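Local coordinates for protein putative oxidoreductase with NAD(P)-binding Rossmann-fold domain (Clostridium difficile, PDB 3UUW) that probably acts as an NAD(P)-dependent oxidoreductase of the GFO/IDH/MocA family, binding its dinucleotide cofactor in an N-terminal Rossmann-fold domain, at residues N125-P130 against A175-N180; N137-I142 against K234-K239; N240-E245 against L264-F269. All coordinates share one frame; numbering follows the deposited sequence.

Interaction 1: residues N125-P130 against A175-N180; sequences NRRFCP and ALWLAN. With GOL (glycerol), chain I.
The side chain of R127 is drawn out along one face of the W177 indole, an aliphatic strip laid on a flat ring. R127 and W177 run past each other in opposite directions, with R127 CD 3.7 Å from W177 CD1 over the five-membered ring. At the other end of the indole, R127 CA sits 3.9 Å from the centroid of the six-membered ring and only 12° off its normal, a CH-pi contact. W177 reaches across because its CG stands anti to the backbone N (chi1 169°), and the ring leaves helix 160-179 toward the 3-10 turn at 125-128. Beyond the indole, W177 CB lies over one face of the R127 guanidinium, whose plane is 24° from that of the ring and whose charge is met by D173 and E292. This turn follows strand 120-122, the last strand of the Rossmann sheet, and leads into helix 130-138, so the contact lies where the nucleotide-binding fold passes into the C-terminal domain. A glycerol, probably from the crystallisation liquor, spans the two segments: its O2 donates to R127 O at 2.7 Å, and W177 NE1 donates to its O1 at 3.2 Å in a nearly straight bond at the indole edge. Glycerol C3 lies over one face of the F128 ring, 3.5 Å from F128 CE2. K136 makes a cation-pi contact with W177, and K133 NZ is also hydrogen-bonded to the glycerol.

Interaction 2: residues N137-I142 against K234-K239; sequences NNATEI and KIQRVK
Q236 lays its terminal amide against the end of helix 130-138, with OE1 3.3 Å from A139 CB and NE2 3.6 Å from N138 CB, so that its two polar atoms lie against neighbouring methyl and methylene carbons. Beyond CG the Q236 chain is extended, which carries the amide from strand 234-239 across to the turn that leaves the helix. The amide nitrogen has polar partners there: a weak hydrogen bond to I135 O and a bond to a water at 3.0 Å from Q236 NE2. That same water takes a second N-H from N138 ND2 at 3.2 Å, joining the two amides indirectly. Two residues earlier on the strand, K234 comes to the same helix end from the same side of the sheet. Its CG is anti to the backbone N, and a bend at chi3 (-52°) turns the tip toward the helix, where K234 NZ donates to N138 O at 2.9 Å. The ammonium meets that carbonyl at a C=O...N angle of 144°, tilted 35° from the carbonyl plane. A second water accepts from T140 N at 3.0 Å and weakly from K234 NZ. The helix packs on one face of the mixed sheet of the C-terminal domain, with V238, farther along the strand, touching M131, Y132 and I135. Because N138 O lies near the C-terminal end of helix 130-138, where the helix dipole would put partial negative charge, the lysine's positive charge probably complements that end electrostatically.

Interaction 3: residues N240-E245 against L264-F269; sequences NLNVLE and LKQKGF
Two carbonyl oxygens face each other across this contact, L241 O and Q266 O, 3.5 Å apart and both acceptors; a water reconciles them by donating to each, at 2.6 Å to L241 O and 2.9 Å to Q266 O. Next to this bridge the side chains of N242 and Q266 meet directly. N242 ND2 gives a hydrogen to Q266 OE1 at 3.1 Å, with an N-H...O angle of 156°. The acceptor lies almost in the amide plane of N242, whereas the donor stands above the carbonyl plane of Q266, 39° out of it and not on a lone pair, the two amide planes being 58° apart. CG of N242 sits between the backbone N and the carbonyl carbon, and its CB also closes on Q266 OE1. The other end of the Q266 amide is held by V261 O, so NE2 and OE1 both have protein partners that fix the amide's rotation. L241 supplies the apolar part: its CD2 methyl rests 3.7 Å from K267 CA, with K267 CB also close to it. The K267 ammonium goes to A259 O and the W260 ring of a neighbouring subunit, and also to a water that accepts from NZ at 3.0 Å and lies near N240 O and Q266 OE1. After K267 the helix stops at G268, whose positive phi turns the chain into helix 269-281. In the 240-245 segment, N242 and V243 both face K239, a classic beta bulge at the start of strand 243-248 in the reversal that joins two antiparallel neighbours of the C-terminal sheet.

All three contacts lie around helix 130-138. Interactions 1 and 3 are 12 Å apart between centres and touch directly: N125 ND2 lies 2.9 Å from K267 O, probably hydrogen-bonded, and N125 CG packs 3.4 Å from F269 CZ. Interactions 2 and 3 lie on neighbouring strands of the mixed sheet, and salt bridges from R237 NH1 to E245 OE1 (3.0 Å) and from K239 NZ to E245 OE2 (3.1 Å) also join them. Interactions 1 and 2 do not touch, their nearest atoms being about 5 Å apart, yet 125-130 leads into the helix that 137-142 leaves. The glycerol belongs to interaction 1 alone.

Interaction 1: residues N125-P130 against A175-N180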
loop_
_atom_site.group_PDB
_atom_site.type_symbol
_atom_site.label_atom_id
_atom_site.label_comp_id
_atom_site.label_asym_id
_atom_site.label_seq_id
_atom_site.Cartn_x
_atom_site.Cartn_y
_atom_site.Cartn_z
ATOM N N ASN A 125 -26.799 -7.265 -1.855
ATOM C CA ASN A 125 -25.745 -8.007 -1.169
ATOM C C ASN A 125 -24.815 -7.166 -0.299
ATOM O O ASN A 125 -24.296 -7.652 0.711
ATOM C CB ASN A 125 -24.928 -8.850 -2.158
ATOM C CG ASN A 125 -24.319 -8.014 -3.236
ATOM O OD1 ASN A 125 -25.040 -7.496 -4.095
ATOM N ND2 ASN A 125 -22.995 -7.818 -3.179
ATOM N N ARG A 126 -24.612 -5.903 -0.670
ATOM C CA ARG A 126 -23.694 -5.048 0.070
ATOM C C ARG A 126 -24.120 -4.848 1.531
ATOM O O ARG A 126 -23.272 -4.662 2.391
ATOM C CB ARG A 126 -23.472 -3.737 -0.687
ATOM C CG ARG A 126 -22.650 -3.922 -1.908
ATOM C CD ARG A 126 -22.803 -2.784 -2.872
ATOM N NE ARG A 126 -21.901 -2.972 -3.991
ATOM C CZ ARG A 126 -22.064 -3.880 -4.939
ATOM N NH1 ARG A 126 -23.134 -4.670 -4.962
ATOM N NH2 ARG A 126 -21.146 -3.990 -5.901
ATOM N N ARG A 127 -25.425 -4.935 1.819
ATOM C CA ARG A 127 -25.907 -4.853 3.203
ATOM C C ARG A 127 -25.429 -6.029 4.067
ATOM O O ARG A 127 -25.527 -5.992 5.307
ATOM C CB ARG A 127 -27.421 -4.762 3.242
ATOM C CG ARG A 127 -28.017 -3.600 2.503
ATOM C CD ARG A 127 -29.439 -3.408 2.982
ATOM N NE ARG A 127 -30.239 -2.524 2.150
ATOM C CZ ARG A 127 -31.457 -2.093 2.478
ATOM N NH1 ARG A 127 -31.984 -2.381 3.663
ATOM N NH2 ARG A 127 -32.136 -1.321 1.640
ATOM N N PHE A 128 -24.926 -7.080 3.411
ATOM C CA PHE A 128 -24.416 -8.271 4.074
ATOM C C PHE A 128 -22.919 -8.482 3.856
ATOM O O PHE A 128 -22.354 -9.503 4.274
ATOM C CB PHE A 128 -25.198 -9.512 3.607
ATOM C CG PHE A 128 -26.598 -9.558 4.117
ATOM C CD1 PHE A 128 -27.583 -8.793 3.527
ATOM C CD2 PHE A 128 -26.929 -10.327 5.215
ATOM C CE1 PHE A 128 -28.864 -8.812 4.000
ATOM C CE2 PHE A 128 -28.218 -10.348 5.690
ATOM C CZ PHE A 128 -29.181 -9.587 5.080
ATOM N N CYS A 129 -22.279 -7.528 3.176
ATOM C CA CYS A 129 -20.841 -7.568 2.965
ATOM C C CYS A 129 -20.188 -7.511 4.358
ATOM O O CYS A 129 -20.374 -6.563 5.092
ATOM C CB CYS A 129 -20.419 -6.407 2.065
ATOM S SG CYS A 129 -18.640 -6.121 2.002
ATOM N N PRO A 130 -19.409 -8.526 4.714
ATOM C CA PRO A 130 -18.885 -8.544 6.087
ATOM C C PRO A 130 -18.084 -7.290 6.466
ATOM O O PRO A 130 -18.280 -6.771 7.558
ATOM C CB PRO A 130 -18.012 -9.793 6.105
ATOM C CG PRO A 130 -18.729 -10.712 5.162
ATOM C CD PRO A 130 -19.194 -9.826 4.044
ATOM N N ALA A 175 -25.591 3.735 0.512
ATOM C CA ALA A 175 -25.649 5.049 1.132
ATOM C C ALA A 175 -26.817 5.160 2.120
ATOM O O ALA A 175 -26.633 5.617 3.244
ATOM C CB ALA A 175 -25.746 6.142 0.065
ATOM N N LEU A 176 -28.008 4.754 1.689
ATOM C CA LEU A 176 -29.192 4.901 2.499
ATOM C C LEU A 176 -29.121 3.961 3.713
ATOM O O LEU A 176 -29.570 4.320 4.805
ATOM C CB LEU A 176 -30.460 4.672 1.664
ATOM C CG LEU A 176 -30.722 5.679 0.521
ATOM C CD1 LEU A 176 -31.996 5.310 -0.186
ATOM C CD2 LEU A 176 -30.786 7.101 1.032
ATOM N N TRP A 177 -28.533 2.775 3.521
ATOM C CA TRP A 177 -28.365 1.801 4.602
ATOM C C TRP A 177 -27.391 2.319 5.647
ATOM O O TRP A 177 -27.608 2.142 6.847
ATOM C CB TRP A 177 -27.917 0.463 4.002
ATOM C CG TRP A 177 -27.455 -0.577 4.945
ATOM C CD1 TRP A 177 -28.210 -1.320 5.810
ATOM C CD2 TRP A 177 -26.132 -1.079 5.035
ATOM N NE1 TRP A 177 -27.420 -2.233 6.458
ATOM C CE2 TRP A 177 -26.139 -2.110 5.994
ATOM C CE3 TRP A 177 -24.943 -0.761 4.389
ATOM C CZ2 TRP A 177 -24.991 -2.811 6.339
ATOM C CZ3 TRP A 177 -23.799 -1.452 4.738
ATOM C CH2 TRP A 177 -23.843 -2.470 5.709
ATOM N N LEU A 178 -26.335 2.994 5.190
ATOM C CA LEU A 178 -25.370 3.627 6.103
ATOM C C LEU A 178 -25.909 4.896 6.752
ATOM O O LEU A 178 -25.571 5.191 7.909
ATOM C CB LEU A 178 -24.068 3.958 5.375
ATOM C CG LEU A 178 -23.188 2.783 5.002
ATOM C CD1 LEU A 178 -22.060 3.254 4.053
ATOM C CD2 LEU A 178 -22.616 2.062 6.252
ATOM N N ALA A 179 -26.715 5.658 6.030
ATOM C CA ALA A 179 -27.255 6.895 6.583
ATOM C C ALA A 179 -28.112 6.579 7.795
ATOM O O ALA A 179 -28.020 7.249 8.803
ATOM C CB ALA A 179 -28.080 7.650 5.554
ATOM N N ASN A 180 -28.949 5.551 7.672
ATOM C CA ASN A 180 -29.896 5.185 8.715
ATOM C C ASN A 180 -30.684 6.403 9.225
ATOM O O ASN A 180 -31.084 6.465 10.385
ATOM C CB ASN A 180 -29.188 4.469 9.866
ATOM C CG ASN A 180 -30.154 3.719 10.761
ATOM O OD1 ASN A 180 -31.133 3.140 10.280
ATOM N ND2 ASN A 180 -29.886 3.720 12.066
HETATM C C1 GOL I . -28.792 -5.499 8.923
HETATM O O1 GOL I . -28.841 -4.137 8.539
HETATM C C2 GOL I . -27.682 -6.169 8.135
HETATM O O2 GOL I . -27.657 -5.586 6.866
HETATM C C3 GOL I . -27.872 -7.674 7.985
HETATM O O3 GOL I . -27.038 -8.379 8.867
#

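Interaction 2: residues N137-I142 against K234-K239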
loop_
_atom_site.group_PDB
_atom_site.type_symbol
_atom_site.label_atom_id
_atom_site.label_comp_id
_atom_site.label_asym_id
_atom_site.label_seq_id
_atom_site.Cartn_x
_atom_site.Cartn_y
_atom_site.Cartn_z
ATOM N N ASN A 137 -20.801 -0.925 11.923
ATOM C CA ASN A 137 -20.972 -1.231 13.357
ATOM C C ASN A 137 -19.982 -0.455 14.242
ATOM O O ASN A 137 -20.307 -0.105 15.385
ATOM C CB ASN A 137 -20.797 -2.729 13.607
ATOM C CG ASN A 137 -21.959 -3.567 13.107
ATOM O OD1 ASN A 137 -23.066 -3.070 12.889
ATOM N ND2 ASN A 137 -21.718 -4.878 12.973
ATOM N N ASN A 138 -18.800 -0.148 13.706
ATOM C CA ASN A 138 -17.734 0.490 14.492
ATOM C C ASN A 138 -17.633 2.011 14.346
ATOM O O ASN A 138 -16.806 2.648 15.013
ATOM C CB ASN A 138 -16.388 -0.166 14.167
ATOM C CG ASN A 138 -16.303 -1.577 14.651
ATOM O OD1 ASN A 138 -16.973 -1.955 15.618
ATOM N ND2 ASN A 138 -15.463 -2.378 14.015
ATOM N N ALA A 139 -18.490 2.586 13.509
ATOM C CA ALA A 139 -18.475 4.028 13.248
ATOM C C ALA A 139 -19.396 4.721 14.219
ATOM O O ALA A 139 -20.560 4.324 14.378
ATOM C CB ALA A 139 -18.922 4.310 11.830
ATOM N N THR A 140 -18.872 5.735 14.893
ATOM C CA THR A 140 -19.682 6.553 15.790
ATOM C C THR A 140 -19.315 8.016 15.557
ATOM O O THR A 140 -18.167 8.336 15.262
ATOM C CB THR A 140 -19.476 6.176 17.257
ATOM O OG1 THR A 140 -18.114 6.406 17.614
ATOM C CG2 THR A 140 -19.821 4.699 17.493
ATOM N N GLU A 141 -20.297 8.905 15.659
ATOM C CA GLU A 141 -20.057 10.336 15.456
ATOM C C GLU A 141 -19.489 10.603 14.047
ATOM O O GLU A 141 -18.454 11.248 13.859
ATOM C CB GLU A 141 -19.186 10.906 16.579
ATOM C CG GLU A 141 -19.757 10.568 17.967
ATOM C CD GLU A 141 -18.938 11.134 19.108
ATOM O OE1 GLU A 141 -18.753 12.360 19.150
ATOM O OE2 GLU A 141 -18.500 10.350 19.972
ATOM N N ILE A 142 -20.192 10.066 13.064
ATOM C CA ILE A 142 -19.850 10.236 11.671
ATOM C C ILE A 142 -19.984 11.684 11.228
ATOM O O ILE A 142 -20.976 12.339 11.545
ATOM C CB ILE A 142 -20.758 9.336 10.777
ATOM C CG1 ILE A 142 -20.517 7.852 11.100
ATOM C CG2 ILE A 142 -20.541 9.595 9.277
ATOM C CD1 ILE A 142 -21.503 6.912 10.425
ATOM N N LYS A 234 -11.266 9.013 13.490
ATOM C CA LYS A 234 -11.112 7.813 12.701
ATOM C C LYS A 234 -11.507 7.973 11.242
ATOM O O LYS A 234 -12.433 8.721 10.911
ATOM C CB LYS A 234 -12.007 6.726 13.326
ATOM C CG LYS A 234 -11.764 5.349 12.861
ATOM C CD LYS A 234 -12.810 4.357 13.407
ATOM C CE LYS A 234 -12.991 4.402 14.887
ATOM N NZ LYS A 234 -13.954 3.310 15.263
ATOM N N ILE A 235 -10.784 7.288 10.365
ATOM C CA ILE A 235 -11.234 7.101 8.982
ATOM C C ILE A 235 -11.308 5.588 8.802
ATOM O O ILE A 235 -10.391 4.864 9.214
ATOM C CB ILE A 235 -10.300 7.657 7.921
ATOM C CG1 ILE A 235 -10.047 9.161 8.131
ATOM C CG2 ILE A 235 -10.902 7.419 6.555
ATOM C CD1 ILE A 235 -9.038 9.783 7.159
ATOM N N GLN A 236 -12.414 5.103 8.249
ATOM C CA GLN A 236 -12.522 3.690 7.892
ATOM C C GLN A 236 -12.777 3.603 6.387
ATOM O O GLN A 236 -13.575 4.361 5.846
ATOM C CB GLN A 236 -13.677 2.996 8.595
ATOM C CG GLN A 236 -13.655 2.985 10.129
ATOM C CD GLN A 236 -15.064 2.827 10.738
ATOM O OE1 GLN A 236 -15.854 3.759 10.739
ATOM N NE2 GLN A 236 -15.340 1.669 11.273
ATOM N N ARG A 237 -12.136 2.661 5.716
ATOM C CA ARG A 237 -12.411 2.450 4.305
ATOM C C ARG A 237 -12.484 0.970 4.012
ATOM O O ARG A 237 -11.721 0.170 4.583
ATOM C CB ARG A 237 -11.330 3.010 3.380
ATOM C CG ARG A 237 -10.722 4.312 3.747
ATOM C CD ARG A 237 -9.853 4.805 2.571
ATOM N NE ARG A 237 -9.332 6.089 2.951
ATOM C CZ ARG A 237 -8.278 6.255 3.733
ATOM N NH1 ARG A 237 -7.575 5.205 4.167
ATOM N NH2 ARG A 237 -7.911 7.470 4.052
ATOM N N VAL A 238 -13.368 0.610 3.097
ATOM C CA VAL A 238 -13.389 -0.756 2.590
ATOM C C VAL A 238 -13.246 -0.634 1.079
ATOM O O VAL A 238 -14.021 0.073 0.443
ATOM C CB VAL A 238 -14.650 -1.544 2.965
ATOM C CG1 VAL A 238 -14.638 -2.914 2.291
ATOM C CG2 VAL A 238 -14.717 -1.730 4.449
ATOM N N LYS A 239 -12.235 -1.297 0.524
ATOM C CA LYS A 239 -11.943 -1.244 -0.886
ATOM C C LYS A 239 -12.266 -2.572 -1.541
ATOM O O LYS A 239 -11.852 -3.633 -1.058
ATOM C CB LYS A 239 -10.457 -0.930 -1.114
ATOM C CG LYS A 239 -10.037 0.425 -0.603
ATOM C CD LYS A 239 -8.535 0.645 -0.866
ATOM C CE LYS A 239 -8.079 2.035 -0.452
ATOM N NZ LYS A 239 -6.622 2.183 -0.707
HETATM O O HOH W 1 -13.834 -0.878 11.671
HETATM O O HOH W 2 -15.857 5.930 14.805
#

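Interaction 3: residues N240-E245 against L264-F269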
loop_
_atom_site.group_PDB
_atom_site.type_symbol
_atom_site.label_atom_id
_atom_site.label_comp_id
_atom_site.label_asym_id
_atom_site.label_seq_id
_atom_site.Cartn_x
_atom_site.Cartn_y
_atom_site.Cartn_z
ATOM N N ASN A 240 -12.995 -2.496 -2.642
ATOM C CA ASN A 240 -13.391 -3.677 -3.435
ATOM C C ASN A 240 -14.036 -4.784 -2.595
ATOM O O ASN A 240 -13.868 -5.994 -2.872
ATOM C CB ASN A 240 -12.185 -4.207 -4.222
ATOM C CG ASN A 240 -11.676 -3.207 -5.243
ATOM O OD1 ASN A 240 -12.434 -2.389 -5.759
ATOM N ND2 ASN A 240 -10.413 -3.323 -5.596
ATOM N N LEU A 241 -14.761 -4.352 -1.567
ATOM C CA LEU A 241 -15.483 -5.217 -0.626
ATOM C C LEU A 241 -14.617 -6.161 0.183
ATOM O O LEU A 241 -15.160 -6.978 0.958
ATOM C CB LEU A 241 -16.592 -6.021 -1.344
ATOM C CG LEU A 241 -17.678 -5.212 -2.030
ATOM C CD1 LEU A 241 -17.222 -4.703 -3.342
ATOM C CD2 LEU A 241 -18.971 -6.062 -2.216
ATOM N N ASN A 242 -13.287 -6.071 0.069
ATOM C CA ASN A 242 -12.466 -7.106 0.663
ATOM C C ASN A 242 -11.160 -6.718 1.336
ATOM O O ASN A 242 -10.397 -7.588 1.780
ATOM C CB ASN A 242 -12.256 -8.246 -0.340
ATOM C CG ASN A 242 -11.348 -7.862 -1.485
ATOM O OD1 ASN A 242 -10.775 -6.777 -1.502
ATOM N ND2 ASN A 242 -11.189 -8.775 -2.452
ATOM N N VAL A 243 -10.904 -5.411 1.418
ATOM C CA VAL A 243 -9.781 -4.893 2.184
ATOM C C VAL A 243 -10.307 -3.782 3.085
ATOM O O VAL A 243 -11.044 -2.929 2.620
ATOM C CB VAL A 243 -8.676 -4.358 1.285
ATOM C CG1 VAL A 243 -7.582 -3.680 2.144
ATOM C CG2 VAL A 243 -8.078 -5.512 0.462
ATOM N N LEU A 244 -9.989 -3.857 4.373
ATOM C CA LEU A 244 -10.464 -2.879 5.343
ATOM C C LEU A 244 -9.282 -2.062 5.888
ATOM O O LEU A 244 -8.285 -2.631 6.358
ATOM C CB LEU A 244 -11.229 -3.575 6.458
ATOM C CG LEU A 244 -12.043 -2.723 7.445
ATOM C CD1 LEU A 244 -13.174 -3.532 8.058
ATOM C CD2 LEU A 244 -11.147 -2.163 8.501
ATOM N N GLU A 245 -9.384 -0.738 5.777
ATOM C CA GLU A 245 -8.352 0.171 6.273
ATOM C C GLU A 245 -8.917 1.038 7.374
ATOM O O GLU A 245 -10.048 1.517 7.265
ATOM C CB GLU A 245 -7.849 1.094 5.169
ATOM C CG GLU A 245 -7.237 0.393 3.987
ATOM C CD GLU A 245 -6.718 1.345 2.926
ATOM O OE1 GLU A 245 -7.022 2.556 2.982
ATOM O OE2 GLU A 245 -6.003 0.871 2.025
ATOM N N LEU A 264 -17.708 -14.956 -2.532
ATOM C CA LEU A 264 -19.141 -14.705 -2.359
ATOM C C LEU A 264 -19.440 -14.359 -0.903
ATOM O O LEU A 264 -20.367 -13.598 -0.605
ATOM C CB LEU A 264 -19.957 -15.893 -2.841
ATOM C CG LEU A 264 -19.698 -16.201 -4.322
ATOM C CD1 LEU A 264 -20.570 -17.383 -4.786
ATOM C CD2 LEU A 264 -19.954 -14.952 -5.195
ATOM N N LYS A 265 -18.634 -14.915 -0.017
ATOM C CA LYS A 265 -18.687 -14.537 1.381
ATOM C C LYS A 265 -18.213 -13.091 1.495
ATOM O O LYS A 265 -18.831 -12.263 2.193
ATOM C CB LYS A 265 -17.799 -15.468 2.207
ATOM C CG LYS A 265 -17.745 -15.125 3.699
ATOM C CD LYS A 265 -19.059 -15.386 4.428
ATOM C CE LYS A 265 -18.905 -15.191 5.915
ATOM N NZ LYS A 265 -20.177 -15.530 6.647
ATOM N N GLN A 266 -17.113 -12.763 0.814
ATOM C CA GLN A 266 -16.589 -11.393 0.848
ATOM C C GLN A 266 -17.612 -10.373 0.406
ATOM O O GLN A 266 -17.730 -9.334 1.026
ATOM C CB GLN A 266 -15.378 -11.221 -0.066
ATOM C CG GLN A 266 -14.149 -12.021 0.287
ATOM C CD GLN A 266 -13.094 -11.927 -0.811
ATOM O OE1 GLN A 266 -13.139 -11.041 -1.650
ATOM N NE2 GLN A 266 -12.189 -12.915 -0.859
ATOM N N LYS A 267 -18.329 -10.662 -0.681
ATOM C CA LYS A 267 -19.213 -9.668 -1.289
ATOM C C LYS A 267 -20.583 -9.612 -0.643
ATOM O O LYS A 267 -21.349 -8.689 -0.918
ATOM C CB LYS A 267 -19.353 -9.935 -2.768
ATOM C CG LYS A 267 -18.037 -9.838 -3.552
ATOM C CD LYS A 267 -18.250 -10.349 -4.950
ATOM C CE LYS A 267 -16.972 -10.586 -5.741
ATOM N NZ LYS A 267 -16.085 -9.373 -5.790
ATOM N N GLY A 268 -20.895 -10.558 0.243
ATOM C CA GLY A 268 -22.190 -10.554 0.921
ATOM C C GLY A 268 -23.228 -11.505 0.326
ATOM O O GLY A 268 -24.304 -11.678 0.887
ATOM N N PHE A 269 -22.917 -12.122 -0.809
ATOM C CA PHE A 269 -23.869 -13.035 -1.448
ATOM C C PHE A 269 -24.137 -14.267 -0.586
ATOM O O PHE A 269 -25.256 -14.770 -0.549
ATOM C CB PHE A 269 -23.390 -13.464 -2.828
ATOM C CG PHE A 269 -23.431 -12.370 -3.839
ATOM C CD1 PHE A 269 -24.656 -11.952 -4.364
ATOM C CD2 PHE A 269 -22.279 -11.719 -4.243
ATOM C CE1 PHE A 269 -24.717 -10.949 -5.294
ATOM C CE2 PHE A 269 -22.322 -10.693 -5.171
ATOM C CZ PHE A 269 -23.542 -10.291 -5.706
HETATM O O HOH W 3 -14.931 -8.825 -3.080
HETATM O O HOH W 4 -16.064 -8.267 3.086
#